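Local coordinates for probable sulfate-binding lipoprotein SubI (PDB 6DDN), which probably binds sulfate outside the membrane as the lipoprotein solute receptor of a sulfate uptake system, at residues V57-P62 with L106-V111; P163-I168 with S229-I234. All blocks are in the same frame, centred on the assembly; numbering follows the deposited sequence.

Contact 1: V57-P62 with L106-V111. With SO4 (sulfate ion), chain C.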
ATOM      1  N   VAL A  57      11.451   3.321  -8.409  1.00 55.35           N
ATOM      2  CA  VAL A  57      11.000   4.315  -7.444  1.00 56.38           C
ATOM      3  C   VAL A  57       9.691   3.802  -6.864  1.00 55.88           C
ATOM      4  O   VAL A  57       8.651   3.827  -7.532  1.00 62.37           O
ATOM      5  CB  VAL A  57      10.835   5.699  -8.085  1.00 58.72           C
ATOM      6  CG1 VAL A  57      10.187   6.668  -7.104  1.00 58.73           C
ATOM      7  CG2 VAL A  57      12.183   6.231  -8.543  1.00 61.14           C
ATOM      8  N   ALA A  58       9.739   3.317  -5.629  1.00 53.10           N
ATOM      9  CA  ALA A  58       8.587   2.714  -4.980  1.00 52.76           C
ATOM     10  C   ALA A  58       8.180   3.535  -3.765  1.00 55.91           C
ATOM     11  O   ALA A  58       8.888   4.448  -3.332  1.00 58.59           O
ATOM     12  CB  ALA A  58       8.878   1.264  -4.570  1.00 50.76           C
ATOM     13  N   TYR A  59       7.019   3.192  -3.207  1.00 56.31           N
ATOM     14  CA  TYR A  59       6.518   3.892  -2.031  1.00 53.11           C
ATOM     15  C   TYR A  59       7.233   3.408  -0.772  1.00 49.22           C
ATOM     16  O   TYR A  59       8.321   2.833  -0.856  1.00 48.35           O
ATOM     17  CB  TYR A  59       4.993   3.747  -1.916  1.00 53.12           C
ATOM     18  CG  TYR A  59       4.449   2.337  -1.795  1.00 48.82           C
ATOM     19  CD1 TYR A  59       4.505   1.448  -2.862  1.00 47.60           C
ATOM     20  CD2 TYR A  59       3.838   1.912  -0.624  1.00 50.97           C
ATOM     21  CE1 TYR A  59       3.993   0.165  -2.754  1.00 46.82           C
ATOM     22  CE2 TYR A  59       3.322   0.637  -0.509  1.00 52.91           C
ATOM     23  CZ  TYR A  59       3.405  -0.235  -1.572  1.00 47.58           C
ATOM     24  OH  TYR A  59       2.890  -1.506  -1.446  1.00 46.12           O
ATOM     25  N   ALA A  60       6.638   3.636   0.400  1.00 48.92           N
ATOM     26  CA  ALA A  60       7.406   3.588   1.639  1.00 49.83           C
ATOM     27  C   ALA A  60       7.578   2.190   2.220  1.00 48.15           C
ATOM     28  O   ALA A  60       8.513   1.977   2.999  1.00 48.62           O
ATOM     29  CB  ALA A  60       6.756   4.486   2.693  1.00 50.54           C
ATOM     30  N   VAL A  61       6.713   1.237   1.886  1.00 48.33           N
ATOM     31  CA  VAL A  61       6.738  -0.046   2.591  1.00 49.93           C
ATOM     32  C   VAL A  61       6.888  -1.311   1.741  1.00 50.51           C
ATOM     33  O   VAL A  61       6.859  -2.404   2.326  1.00 49.71           O
ATOM     34  CB  VAL A  61       5.476  -0.191   3.459  1.00 51.27           C
ATOM     35  CG1 VAL A  61       5.310   1.009   4.392  1.00 51.42           C
ATOM     36  CG2 VAL A  61       4.255  -0.364   2.584  1.00 48.83           C
ATOM     37  N   PRO A  62       7.055  -1.279   0.411  1.00 54.44           N
ATOM     38  CA  PRO A  62       7.067  -2.549  -0.329  1.00 50.79           C
ATOM     39  C   PRO A  62       8.417  -3.249  -0.365  1.00 46.41           C
ATOM     40  O   PRO A  62       8.534  -4.288  -1.025  1.00 43.43           O
ATOM     41  CB  PRO A  62       6.642  -2.113  -1.735  1.00 49.98           C
ATOM     42  CG  PRO A  62       7.307  -0.807  -1.889  1.00 50.84           C
ATOM     43  CD  PRO A  62       7.304  -0.157  -0.518  1.00 53.92           C
ATOM     44  N   LEU A 106      10.948   2.179 -13.358  1.00 59.42           N
ATOM     45  CA  LEU A 106       9.679   1.588 -12.965  1.00 55.81           C
ATOM     46  C   LEU A 106       9.140   2.331 -11.755  1.00 55.47           C
ATOM     47  O   LEU A 106       9.900   2.788 -10.896  1.00 54.61           O
ATOM     48  CB  LEU A 106       9.813   0.102 -12.620  1.00 55.10           C
ATOM     49  CG  LEU A 106      10.013  -0.873 -13.774  1.00 58.49           C
ATOM     50  CD1 LEU A 106      11.382  -1.519 -13.676  1.00 61.97           C
ATOM     51  CD2 LEU A 106       8.915  -1.920 -13.762  1.00 55.74           C
ATOM     52  N   VAL A 107       7.817   2.440 -11.692  1.00 52.68           N
ATOM     53  CA  VAL A 107       7.133   3.039 -10.557  1.00 47.91           C
ATOM     54  C   VAL A 107       6.269   1.974  -9.904  1.00 47.73           C
ATOM     55  O   VAL A 107       5.667   1.143 -10.592  1.00 50.38           O
ATOM     56  CB  VAL A 107       6.284   4.257 -10.970  1.00 49.46           C
ATOM     57  CG1 VAL A 107       7.168   5.475 -11.086  1.00 51.99           C
ATOM     58  CG2 VAL A 107       5.558   3.986 -12.279  1.00 54.16           C
ATOM     59  N   ASN A 108       6.230   1.990  -8.574  1.00 47.99           N
ATOM     60  CA  ASN A 108       5.366   1.105  -7.793  1.00 48.71           C
ATOM     61  C   ASN A 108       4.889   1.923  -6.599  1.00 48.30           C
ATOM     62  O   ASN A 108       5.628   2.099  -5.628  1.00 45.38           O
ATOM     63  CB  ASN A 108       6.099  -0.156  -7.354  1.00 47.40           C
ATOM     64  CG  ASN A 108       5.296  -0.982  -6.370  1.00 48.55           C
ATOM     65  OD1 ASN A 108       5.791  -1.362  -5.309  1.00 49.79           O
ATOM     66  ND2 ASN A 108       4.047  -1.262  -6.717  1.00 48.48           N
ATOM     67  N   PHE A 109       3.665   2.425  -6.676  1.00 49.52           N
ATOM     68  CA  PHE A 109       3.172   3.385  -5.703  1.00 49.34           C
ATOM     69  C   PHE A 109       2.053   2.781  -4.866  1.00 51.39           C
ATOM     70  O   PHE A 109       1.499   1.725  -5.181  1.00 54.13           O
ATOM     71  CB  PHE A 109       2.709   4.664  -6.408  1.00 49.73           C
ATOM     72  CG  PHE A 109       3.836   5.458  -6.998  1.00 51.53           C
ATOM     73  CD1 PHE A 109       5.071   5.491  -6.371  1.00 52.95           C
ATOM     74  CD2 PHE A 109       3.671   6.158  -8.181  1.00 56.61           C
ATOM     75  CE1 PHE A 109       6.121   6.215  -6.906  1.00 53.52           C
ATOM     76  CE2 PHE A 109       4.718   6.886  -8.723  1.00 58.55           C
ATOM     77  CZ  PHE A 109       5.945   6.912  -8.084  1.00 55.32           C
ATOM     78  N   SER A 110       1.739   3.470  -3.767  1.00 57.24           N
ATOM     79  CA  SER A 110       0.729   2.974  -2.839  1.00 49.62           C
ATOM     80  C   SER A 110      -0.656   2.978  -3.469  1.00 51.33           C
ATOM     81  O   SER A 110      -1.432   2.035  -3.278  1.00 52.88           O
ATOM     82  CB  SER A 110       0.735   3.818  -1.565  1.00 50.80           C
ATOM     83  OG  SER A 110      -0.369   3.498  -0.738  1.00 53.22           O
ATOM     84  N   VAL A 111      -0.985   4.025  -4.221  1.00 51.73           N
ATOM     85  CA  VAL A 111      -2.327   4.215  -4.750  1.00 54.28           C
ATOM     86  C   VAL A 111      -2.248   4.575  -6.228  1.00 54.24           C
ATOM     87  O   VAL A 111      -1.269   5.167  -6.694  1.00 52.59           O
ATOM     88  CB  VAL A 111      -3.094   5.301  -3.965  1.00 59.60           C
ATOM     89  CG1 VAL A 111      -3.329   4.855  -2.531  1.00 57.67           C
ATOM     90  CG2 VAL A 111      -2.323   6.612  -3.993  1.00 59.67           C
TER
HETATM   91  S   SO4 C 401       3.185   5.235   1.731  1.00 49.61           S
HETATM   92  O1  SO4 C 401       4.302   5.457   0.817  1.00 48.23           O
HETATM   93  O2  SO4 C 401       3.239   3.865   2.233  1.00 48.53           O
HETATM   94  O3  SO4 C 401       3.270   6.163   2.854  1.00 48.17           O
HETATM   95  O4  SO4 C 401       1.930   5.452   1.020  1.00 48.78           O
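Val57 and Ala58 run parallel to Val107 and Asn108 as neighbouring strands, joined by three backbone hydrogen bonds. Val57 N donates to Leu106 O at 3.0 Å, and Val57 O accepts Asn108 N at 3.2 Å. The third, Tyr59 N to Asn108 O, is bent to 133° at the hydrogen where the strands give way to loops. Val57 and Phe109 meet on the face turned to helix 91-99. Val57 CG1 lies 4.1 Å from Phe109 CE1, reached because that methyl stands anti to the backbone N.

Loops at the ends of parallel strands line the ligand cleft in periplasmic binding proteins, and the sulfate here is consistent with that. Ala60 N donates to sulfate O1 at 3.0 Å, and Ser175, Ser177, Gly218 and Tyr236 supply further hydrogen bonds to the ion.

The Tyr59 ring is sandwiched: the backbone of Ser110 lies over one face, with CA 3.8 Å above the plane, and Pro62 CD sits over the centre of the opposite face. Ser110 CB makes an off-centre CH-pi contact with the ring, while Asn108 O and sulfate O1 lie at its edge, in plane. Placing CG between the backbone N and the carbonyl carbon (chi1 60°) puts the ring against the backbone of Phe109 and Ser110. The Asn108 amide, turned 66° from the ring, brings OD1 to 3.5 Å from Tyr59 CE1. Hydrogen bonds from Trp66 to OD1 and from ND2 to Pro264 O fix its rotation, and Ser110 OG is bonded to Tyr236, whose OH also bonds the sulfate.

Contact 2: P163-I168 with S229-I234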
ATOM      1  N   PRO A 163     -11.917   6.813  24.666  1.00 54.00           N
ATOM      2  CA  PRO A 163     -11.203   7.912  25.330  1.00 53.86           C
ATOM      3  C   PRO A 163      -9.734   7.581  25.546  1.00 54.71           C
ATOM      4  O   PRO A 163      -9.389   6.537  26.102  1.00 56.20           O
ATOM      5  CB  PRO A 163     -11.945   8.063  26.663  1.00 58.14           C
ATOM      6  CG  PRO A 163     -13.287   7.462  26.431  1.00 61.03           C
ATOM      7  CD  PRO A 163     -13.092   6.366  25.434  1.00 56.75           C
ATOM      8  N   GLY A 164      -8.867   8.486  25.097  1.00 53.57           N
ATOM      9  CA  GLY A 164      -7.445   8.363  25.325  1.00 52.69           C
ATOM     10  C   GLY A 164      -6.685   7.542  24.306  1.00 51.70           C
ATOM     11  O   GLY A 164      -5.454   7.459  24.400  1.00 58.32           O
ATOM     12  N   ILE A 165      -7.368   6.932  23.344  1.00 48.22           N
ATOM     13  CA  ILE A 165      -6.698   6.138  22.320  1.00 48.13           C
ATOM     14  C   ILE A 165      -6.139   7.083  21.264  1.00 51.38           C
ATOM     15  O   ILE A 165      -6.887   7.845  20.641  1.00 50.41           O
ATOM     16  CB  ILE A 165      -7.658   5.116  21.694  1.00 43.62           C
ATOM     17  CG1 ILE A 165      -8.037   4.039  22.713  1.00 43.85           C
ATOM     18  CG2 ILE A 165      -7.034   4.480  20.460  1.00 42.88           C
ATOM     19  CD1 ILE A 165      -6.853   3.295  23.278  1.00 46.81           C
ATOM     20  N   GLU A 166      -4.823   7.048  21.071  1.00 50.70           N
ATOM     21  CA  GLU A 166      -4.180   7.814  20.014  1.00 50.02           C
ATOM     22  C   GLU A 166      -3.928   6.909  18.819  1.00 49.23           C
ATOM     23  O   GLU A 166      -3.332   5.836  18.959  1.00 46.30           O
ATOM     24  CB  GLU A 166      -2.859   8.437  20.469  1.00 52.74           C
ATOM     25  CG  GLU A 166      -2.158   9.166  19.327  1.00 52.56           C
ATOM     26  CD  GLU A 166      -0.750   9.604  19.660  1.00 59.04           C
ATOM     27  OE1 GLU A 166      -0.245   9.243  20.745  1.00 60.08           O
ATOM     28  OE2 GLU A 166      -0.148  10.316  18.828  1.00 62.44           O
ATOM     29  N   VAL A 167      -4.375   7.352  17.651  1.00 50.09           N
ATOM     30  CA  VAL A 167      -4.200   6.620  16.407  1.00 49.72           C
ATOM     31  C   VAL A 167      -3.001   7.200  15.673  1.00 46.60           C
ATOM     32  O   VAL A 167      -2.876   8.425  15.541  1.00 45.51           O
ATOM     33  CB  VAL A 167      -5.466   6.694  15.538  1.00 49.39           C
ATOM     34  CG1 VAL A 167      -5.181   6.168  14.142  1.00 46.60           C
ATOM     35  CG2 VAL A 167      -6.600   5.921  16.194  1.00 48.41           C
ATOM     36  N   ILE A 168      -2.114   6.327  15.206  1.00 43.43           N
ATOM     37  CA  ILE A 168      -0.987   6.718  14.373  1.00 44.94           C
ATOM     38  C   ILE A 168      -1.348   6.412  12.928  1.00 48.09           C
ATOM     39  O   ILE A 168      -1.619   5.256  12.578  1.00 50.37           O
ATOM     40  CB  ILE A 168       0.302   5.993  14.789  1.00 47.30           C
ATOM     41  CG1 ILE A 168       0.578   6.210  16.276  1.00 47.74           C
ATOM     42  CG2 ILE A 168       1.475   6.477  13.955  1.00 48.50           C
ATOM     43  CD1 ILE A 168       0.652   7.668  16.674  1.00 50.66           C
ATOM     44  N   SER A 229       4.992   5.840  20.329  1.00 53.00           N
ATOM     45  CA  SER A 229       3.952   6.846  20.163  1.00 54.89           C
ATOM     46  C   SER A 229       2.676   6.203  19.633  1.00 54.38           C
ATOM     47  O   SER A 229       2.705   5.484  18.629  1.00 49.91           O
ATOM     48  CB  SER A 229       4.420   7.952  19.217  1.00 57.62           C
ATOM     49  OG  SER A 229       5.590   8.581  19.710  1.00 65.24           O
ATOM     50  N   GLY A 230       1.562   6.461  20.311  1.00 52.86           N
ATOM     51  CA  GLY A 230       0.265   5.993  19.871  1.00 52.51           C
ATOM     52  C   GLY A 230      -0.063   4.592  20.361  1.00 48.65           C
ATOM     53  O   GLY A 230       0.808   3.777  20.657  1.00 46.53           O
ATOM     54  N   ASP A 231      -1.365   4.315  20.433  1.00 51.36           N
ATOM     55  CA  ASP A 231      -1.871   3.028  20.897  1.00 48.68           C
ATOM     56  C   ASP A 231      -2.222   2.072  19.769  1.00 47.66           C
ATOM     57  O   ASP A 231      -2.175   0.854  19.966  1.00 53.74           O
ATOM     58  CB  ASP A 231      -3.106   3.233  21.778  1.00 49.30           C
ATOM     59  CG  ASP A 231      -2.864   4.233  22.886  1.00 56.79           C
ATOM     60  OD1 ASP A 231      -3.550   5.277  22.910  1.00 60.72           O
ATOM     61  OD2 ASP A 231      -1.976   3.978  23.726  1.00 59.46           O
ATOM     62  N   VAL A 232      -2.575   2.587  18.595  1.00 60.16           N
ATOM     63  CA  VAL A 232      -2.900   1.757  17.442  1.00 56.53           C
ATOM     64  C   VAL A 232      -2.413   2.471  16.190  1.00 60.29           C
ATOM     65  O   VAL A 232      -2.649   3.672  16.020  1.00 70.30           O
ATOM     66  CB  VAL A 232      -4.410   1.458  17.354  1.00 56.25           C
ATOM     67  CG1 VAL A 232      -5.217   2.733  17.547  1.00 61.44           C
ATOM     68  CG2 VAL A 232      -4.753   0.791  16.028  1.00 50.49           C
ATOM     69  N   LEU A 233      -1.718   1.740  15.327  1.00 56.30           N
ATOM     70  CA  LEU A 233      -1.206   2.266  14.071  1.00 60.39           C
ATOM     71  C   LEU A 233      -1.973   1.623  12.924  1.00 56.74           C
ATOM     72  O   LEU A 233      -1.921   0.400  12.746  1.00 50.13           O
ATOM     73  CB  LEU A 233       0.294   1.995  13.937  1.00 62.12           C
ATOM     74  CG  LEU A 233       0.860   1.934  12.516  1.00 60.44           C
ATOM     75  CD1 LEU A 233       0.996   3.331  11.934  1.00 61.13           C
ATOM     76  CD2 LEU A 233       2.194   1.205  12.492  1.00 55.07           C
ATOM     77  N   ILE A 234      -2.694   2.438  12.161  1.00 59.34           N
ATOM     78  CA  ILE A 234      -3.350   1.956  10.952  1.00 55.12           C
ATOM     79  C   ILE A 234      -2.297   1.809   9.864  1.00 57.79           C
ATOM     80  O   ILE A 234      -1.554   2.752   9.574  1.00 64.16           O
ATOM     81  CB  ILE A 234      -4.473   2.909  10.519  1.00 58.97           C
ATOM     82  CG1 ILE A 234      -5.189   3.490  11.737  1.00 60.46           C
ATOM     83  CG2 ILE A 234      -5.467   2.184   9.640  1.00 57.65           C
ATOM     84  CD1 ILE A 234      -6.413   4.312  11.383  1.00 64.42           C
TER
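Ile168 and Leu233 pair in parallel register, as do Val167 and Val232, and here the contact is packed tightly. Ile168 uses both backbone polar atoms: its N donates to Val232 O at 2.8 Å and 171°, and its O receives Ile234 N at 3.0 Å. Its side chain crosses Leu233 obliquely, CG2 lying 3.8 Å from Leu233 CD1. The other branch reaches back over the Gly230 backbone: CG1, anti to the carbonyl carbon (chi1 -54°), lies 3.3 Å from Ser229 O and 3.6 Å from Gly230 CA, which carries no side chain to obstruct it. On the other face Val167 lies beside Val232, pointing the same way, and also meets Ile234, with its CG1 3.5 Å from Ile234 CD1.

Before the strands begin, toward Gly164 and Ser229, the contact is more polar but still well bonded. Asp231 OD1 accepts Glu166 N at 2.9 Å, met on the anti side of the carboxylate with the donor 21° out of its plane, while Asp231 N returns a bond to Glu166 O. That oxygen also takes a weak bond from Val232 N, gathering the N-H groups of two successive residues. Gly164 and Ser229 lie on the looser solvent side, where the extended Glu166 chain runs alongside Gly230, OE1 near its N but badly angled for bonding.

Strand 167-168 is added in parallel to strand 232-236, whose opposite neighbour is the antiparallel strand 138-147. Helix 218-227 packs on the face of Ile168 and Leu233 through Phe225, while Val232, Leu233 and Ile234 touch Phe144, Val145 and Val142 of strand 138-147.

How the contacts relate
From the N terminus, strand 53-58 comes first, and contact 1 closes when the chain, having passed through strand 83-88 and helix 91-99, returns as strand 106-108. Only later does contact 2 open, at 163-168; it closes after a mostly helical excursion that includes helix 218-227. The two loops therefore follow in series, neither nested nor crossed. Their centres lie about 25 Å apart and they do not touch, yet both belong to one mixed sheet, linked through strands 257-267 and 138-147. Strand 232-236 runs from contact 2 to the sulfate at contact 1: it ends at Tyr236, which binds that ion.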